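Local coordinates for protein beta-lactamase (Sphaerobacter thermophilus, PDB 4EWF) that probably hydrolyses the amide bond of beta-lactams to give substituted beta-amino acids, at residues P198-R203 with Q254-I259; N225-I230 with A240-N245. All coordinates share one frame; numbering follows the deposited sequence.

Interaction 1 of 2, residues P198-R203 with Q254-I259; sequences PRRIGR and QAIGDI
R200 and G257 bring their backbones together, CA to CA 4.6 Å, where a type I turn from R200 to R203 meets one side of the 254-259 part of helix 249-266. The turn is closed by R203 N bonding R200 O at 3.1 Å, and the same carbonyl oxygen faces the helix, making a CA-H...O contact with G257 CA at 3.4 Å. Glycine suits this place: with no side chain, G257 lets R200 O come right up to its CA. Next to it, I256 CG2 lies 3.8 Å from R200 CB and reaches I201 CG1 more loosely, while I256 CD1 comes within 4.1 Å of R200 CD as the two side chains cross at a slant, so the arginine's methylenes serve as apolar surface. In the class A beta-lactamase fold this helix packs on one face of the central antiparallel sheet, and the loop of 198-203 lies over the same face; I256 accordingly touches V224 and V241 beneath. The R200 chain, extended from CG to NE, carries its guanidinium away from 254-259 to a salt bridge with E253, earlier in the same helix, and hydrogen bonds to S219 OG and N225 O, near a bound sulfate. R203 runs roughly at right angles to R200. R203 CG stands anti to the backbone N (chi1 -176°), and the long chain brings NH2 to Q254 OE1 at 3.1 Å. That bond is bent, 139° at the hydrogen, with the donor tilted off the carbonyl plane; Q254 reaches it through a bend at chi2. A water bridges R203 NH1 and Q254 OE1.

Interaction 2 of 2, residues N225-I230 with A240-N245; sequences NDVGFI and AVFTEN
D226 and V241 form an antiparallel hydrogen-bonded pair in the beta hairpin of strands 223-232 and 235-244, neighbours in the five-stranded sheet at the core of the class A beta-lactamase fold. Both bonds of the pair are nearly straight: D226 N to V241 O spans 3.0 Å and V241 N to D226 O 3.1 Å. The axes of 225-230 and 240-244 come within 5.0 Å and run antiparallel, at 177°.

Apolar packing gathers on the sheet face that carries N225, V227, A240 and F242. V227 CG2, anti to its own carbonyl carbon, rests 3.7 Å from F242 CZ and more loosely on A240 CB; branched valine and flat phenylalanine suit this buried face, which helix 164-175 meets through Y167 and V171. On the other face I230 touches T260 and L264 of helix 249-266, and D226 turns its carboxylate away from the hairpin partner to S215 OG and I201 N.

Polar contacts centre on N225. Its amide meets the F242 ring obliquely, CG 3.3 Å from CD1, the two planes 46° apart, while ND2 bonds R49 O. An asparagine serves well here because one amide offers both a donor, ND2, and an acceptor, OD1: T243 N donates to N225 OD1 at 3.2 Å, in the carbonyl plane, and a water donates both to this OD1 and to T243 O, at 2.8 Å from each.

Overall arrangement
From the N terminus the chain reaches 198-203 first, in the loop after helix 182-192. It then runs through strand 212-220 into strand 223-232, turns back along strand 235-244 and continues into helix 249-266. Interaction 2 closes the short hairpin loop, with 9 residues between its segments, and is nested inside the 50-residue loop closed by interaction 1. Thus 225-230 with 240-245 joins neighbouring strands within the sheet, whereas 198-203 with 254-259 ties the preceding loop to the C-terminal helix over one sheet face. Their centres lie about 9 Å apart, and they meet directly where I201 CD1 packs on G228 N at 3.3 Å.

Interaction 1 of 2, residues P198-R203 with Q254-I259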
loop_
_atom_site.group_PDB
_atom_site.type_symbol
_atom_site.label_atom_id
_atom_site.label_comp_id
_atom_site.label_asym_id
_atom_site.label_seq_id
_atom_site.Cartn_x
_atom_site.Cartn_y
_atom_site.Cartn_z
ATOM N N PRO A 198 -7.129 9.305 -4.759
ATOM C CA PRO A 198 -6.321 10.389 -4.179
ATOM C C PRO A 198 -6.817 10.904 -2.825
ATOM O O PRO A 198 -6.351 11.960 -2.389
ATOM C CB PRO A 198 -6.500 11.512 -5.200
ATOM C CG PRO A 198 -7.912 11.343 -5.653
ATOM C CD PRO A 198 -8.127 9.829 -5.714
ATOM N N ARG A 199 -7.723 10.187 -2.169
ATOM C CA ARG A 199 -8.427 10.742 -1.014
ATOM C C ARG A 199 -7.716 10.467 0.312
ATOM O O ARG A 199 -8.146 10.952 1.363
ATOM C CB ARG A 199 -9.852 10.177 -0.947
ATOM C CG ARG A 199 -10.730 10.562 -2.137
ATOM C CD ARG A 199 -12.048 9.814 -2.091
ATOM N NE ARG A 199 -12.864 10.030 -3.294
ATOM C CZ ARG A 199 -12.657 9.398 -4.445
ATOM N NH1 ARG A 199 -11.647 8.537 -4.552
ATOM N NH2 ARG A 199 -13.444 9.631 -5.489
ATOM N N ARG A 200 -6.647 9.681 0.275
ATOM C CA ARG A 200 -5.967 9.329 1.528
ATOM C C ARG A 200 -4.587 9.996 1.590
ATOM O O ARG A 200 -4.494 11.211 1.785
ATOM C CB ARG A 200 -5.932 7.806 1.720
ATOM C CG ARG A 200 -7.340 7.186 1.565
ATOM C CD ARG A 200 -7.399 5.672 1.725
ATOM N NE ARG A 200 -8.696 5.167 1.266
ATOM C CZ ARG A 200 -9.072 3.890 1.296
ATOM N NH1 ARG A 200 -8.257 2.953 1.777
ATOM N NH2 ARG A 200 -10.276 3.552 0.838
ATOM N N ILE A 201 -3.516 9.229 1.403
ATOM C CA ILE A 201 -2.186 9.837 1.371
ATOM C C ILE A 201 -2.166 10.958 0.329
ATOM O O ILE A 201 -1.574 12.027 0.538
ATOM C CB ILE A 201 -1.091 8.794 1.059
ATOM C CG1 ILE A 201 -0.844 7.921 2.289
ATOM C CG2 ILE A 201 0.195 9.482 0.602
ATOM C CD1 ILE A 201 -0.009 6.681 2.016
ATOM N N GLY A 202 -2.845 10.733 -0.788
ATOM C CA GLY A 202 -2.753 11.690 -1.878
ATOM C C GLY A 202 -3.493 13.006 -1.680
ATOM O O GLY A 202 -3.329 13.948 -2.459
ATOM N N ARG A 203 -4.317 13.092 -0.646
ATOM C CA ARG A 203 -5.260 14.195 -0.586
ATOM C C ARG A 203 -4.626 15.584 -0.528
ATOM O O ARG A 203 -5.024 16.511 -1.249
ATOM C CB ARG A 203 -6.235 14.019 0.567
ATOM C CG ARG A 203 -7.275 15.119 0.555
ATOM C CD ARG A 203 -8.384 14.828 1.523
ATOM N NE ARG A 203 -9.122 16.046 1.836
ATOM C CZ ARG A 203 -10.169 16.081 2.651
ATOM N NH1 ARG A 203 -10.781 17.240 2.891
ATOM N NH2 ARG A 203 -10.597 14.953 3.227
ATOM N N GLN A 254 -10.602 10.518 5.611
ATOM C CA GLN A 254 -10.282 11.837 6.162
ATOM C C GLN A 254 -9.124 11.776 7.178
ATOM O O GLN A 254 -8.251 12.650 7.202
ATOM C CB GLN A 254 -11.529 12.458 6.801
ATOM C CG GLN A 254 -11.291 13.813 7.444
ATOM C CD GLN A 254 -12.223 14.870 6.891
ATOM O OE1 GLN A 254 -11.892 15.568 5.927
ATOM N NE2 GLN A 254 -13.411 14.981 7.487
ATOM N N ALA A 255 -9.126 10.746 8.020
ATOM C CA ALA A 255 -8.083 10.585 9.022
ATOM C C ALA A 255 -6.710 10.425 8.379
ATOM O O ALA A 255 -5.755 11.064 8.788
ATOM C CB ALA A 255 -8.386 9.384 9.922
ATOM N N ILE A 256 -6.610 9.554 7.380
ATOM C CA ILE A 256 -5.336 9.358 6.711
ATOM C C ILE A 256 -4.873 10.647 6.027
ATOM O O ILE A 256 -3.713 11.018 6.137
ATOM C CB ILE A 256 -5.376 8.186 5.704
ATOM C CG1 ILE A 256 -5.717 6.887 6.451
ATOM C CG2 ILE A 256 -4.022 8.056 5.008
ATOM C CD1 ILE A 256 -6.001 5.667 5.565
ATOM N N GLY A 257 -5.779 11.331 5.334
ATOM C CA GLY A 257 -5.438 12.603 4.705
ATOM C C GLY A 257 -4.923 13.634 5.711
ATOM O O GLY A 257 -3.919 14.315 5.460
ATOM N N ASP A 258 -5.599 13.742 6.856
ATOM C CA ASP A 258 -5.217 14.718 7.901
ATOM C C ASP A 258 -3.876 14.381 8.557
ATOM O O ASP A 258 -3.055 15.255 8.855
ATOM C CB ASP A 258 -6.298 14.797 8.990
ATOM C CG ASP A 258 -7.557 15.528 8.524
ATOM O OD1 ASP A 258 -7.492 16.255 7.511
ATOM O OD2 ASP A 258 -8.613 15.380 9.178
ATOM N N ILE A 259 -3.675 13.106 8.835
ATOM C CA ILE A 259 -2.408 12.671 9.418
ATOM C C ILE A 259 -1.246 12.963 8.448
ATOM O O ILE A 259 -0.194 13.484 8.846
ATOM C CB ILE A 259 -2.485 11.170 9.752
ATOM C CG1 ILE A 259 -3.391 10.960 10.972
ATOM C CG2 ILE A 259 -1.090 10.593 9.991
ATOM C CD1 ILE A 259 -3.828 9.478 11.162
HETATM O O HOH W 1 -12.392 18.656 5.311
#

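Interaction 2 of 2, residues N225-I230 with A240-N245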
loop_
_atom_site.group_PDB
_atom_site.type_symbol
_atom_site.label_atom_id
_atom_site.label_comp_id
_atom_site.label_asym_id
_atom_site.label_seq_id
_atom_site.Cartn_x
_atom_site.Cartn_y
_atom_site.Cartn_z
ATOM N N ASN A 225 -6.879 1.697 5.008
ATOM C CA ASN A 225 -5.417 1.806 5.057
ATOM C C ASN A 225 -4.892 2.525 3.817
ATOM O O ASN A 225 -5.556 2.545 2.775
ATOM C CB ASN A 225 -4.737 0.411 5.106
ATOM C CG ASN A 225 -5.363 -0.539 6.110
ATOM O OD1 ASN A 225 -5.804 -0.136 7.185
ATOM N ND2 ASN A 225 -5.366 -1.835 5.773
ATOM N N ASP A 226 -3.686 3.084 3.924
ATOM C CA ASP A 226 -2.947 3.583 2.757
ATOM C C ASP A 226 -1.447 3.551 3.070
ATOM O O ASP A 226 -1.019 3.941 4.155
ATOM C CB ASP A 226 -3.414 4.990 2.357
ATOM C CG ASP A 226 -3.143 5.314 0.879
ATOM O OD1 ASP A 226 -2.755 4.402 0.110
ATOM O OD2 ASP A 226 -3.317 6.490 0.488
ATOM N N VAL A 227 -0.656 3.048 2.134
ATOM C CA VAL A 227 0.778 2.897 2.347
ATOM C C VAL A 227 1.497 3.462 1.144
ATOM O O VAL A 227 1.243 3.034 0.022
ATOM C CB VAL A 227 1.173 1.403 2.482
ATOM C CG1 VAL A 227 2.711 1.253 2.443
ATOM C CG2 VAL A 227 0.577 0.794 3.751
ATOM N N GLY A 228 2.377 4.436 1.345
ATOM C CA GLY A 228 3.052 5.002 0.189
ATOM C C GLY A 228 4.110 6.043 0.480
ATOM O O GLY A 228 4.694 6.066 1.565
ATOM N N PHE A 229 4.358 6.911 -0.500
ATOM C CA PHE A 229 5.406 7.895 -0.365
ATOM C C PHE A 229 4.990 9.202 -1.017
ATOM O O PHE A 229 4.157 9.233 -1.921
ATOM C CB PHE A 229 6.683 7.394 -1.042
ATOM C CG PHE A 229 6.558 7.286 -2.528
ATOM C CD1 PHE A 229 6.969 8.328 -3.349
ATOM C CD2 PHE A 229 5.996 6.154 -3.110
ATOM C CE1 PHE A 229 6.847 8.237 -4.730
ATOM C CE2 PHE A 229 5.873 6.056 -4.496
ATOM C CZ PHE A 229 6.283 7.100 -5.302
ATOM N N ILE A 230 5.593 10.282 -0.548
ATOM C CA ILE A 230 5.458 11.574 -1.204
ATOM C C ILE A 230 6.846 12.170 -1.403
ATOM O O ILE A 230 7.626 12.287 -0.454
ATOM C CB ILE A 230 4.578 12.535 -0.397
ATOM C CG1 ILE A 230 3.163 11.970 -0.266
ATOM C CG2 ILE A 230 4.533 13.900 -1.062
ATOM C CD1 ILE A 230 2.361 12.640 0.801
ATOM N N ALA A 240 2.937 5.057 6.237
ATOM C CA ALA A 240 2.169 3.819 6.350
ATOM C C ALA A 240 1.124 3.991 7.458
ATOM O O ALA A 240 1.455 4.026 8.643
ATOM C CB ALA A 240 3.105 2.632 6.640
ATOM N N VAL A 241 -0.131 4.156 7.069
ATOM C CA VAL A 241 -1.193 4.360 8.046
ATOM C C VAL A 241 -2.262 3.300 7.884
ATOM O O VAL A 241 -2.756 3.073 6.783
ATOM C CB VAL A 241 -1.827 5.754 7.889
ATOM C CG1 VAL A 241 -2.984 5.944 8.870
ATOM C CG2 VAL A 241 -0.756 6.818 8.105
ATOM N N PHE A 242 -2.581 2.629 8.988
ATOM C CA PHE A 242 -3.651 1.645 9.038
ATOM C C PHE A 242 -4.723 2.141 9.981
ATOM O O PHE A 242 -4.409 2.681 11.043
ATOM C CB PHE A 242 -3.096 0.285 9.497
ATOM C CG PHE A 242 -2.189 -0.348 8.473
ATOM C CD1 PHE A 242 -2.639 -1.397 7.685
ATOM C CD2 PHE A 242 -0.915 0.156 8.250
ATOM C CE1 PHE A 242 -1.813 -1.975 6.716
ATOM C CE2 PHE A 242 -0.076 -0.412 7.277
ATOM C CZ PHE A 242 -0.538 -1.479 6.504
ATOM N N THR A 243 -5.992 1.986 9.602
ATOM C CA THR A 243 -7.051 2.372 10.529
ATOM C C THR A 243 -8.109 1.282 10.613
ATOM O O THR A 243 -8.399 0.591 9.639
ATOM C CB THR A 243 -7.742 3.729 10.194
ATOM O OG1 THR A 243 -8.753 3.537 9.192
ATOM C CG2 THR A 243 -6.738 4.796 9.741
ATOM N N GLU A 244 -8.702 1.163 11.790
ATOM C CA GLU A 244 -9.596 0.067 12.081
ATOM C C GLU A 244 -10.744 0.577 12.938
ATOM O O GLU A 244 -10.534 1.285 13.936
ATOM C CB GLU A 244 -8.759 -0.991 12.808
ATOM C CG GLU A 244 -9.450 -2.073 13.527
ATOM C CD GLU A 244 -8.433 -2.968 14.231
ATOM O OE1 GLU A 244 -7.521 -3.473 13.545
ATOM O OE2 GLU A 244 -8.527 -3.136 15.463
ATOM N N ASN A 245 -11.965 0.220 12.551
ATOM C CA ASN A 245 -13.151 0.578 13.317
ATOM C C ASN A 245 -13.423 2.071 13.492
ATOM O O ASN A 245 -14.078 2.457 14.455
ATOM C CB ASN A 245 -13.112 -0.091 14.697
ATOM C CG ASN A 245 -13.074 -1.591 14.594
ATOM O OD1 ASN A 245 -13.778 -2.179 13.767
ATOM N ND2 ASN A 245 -12.220 -2.222 15.391
HETATM O O HOH W 2 -6.613 -1.586 9.455
#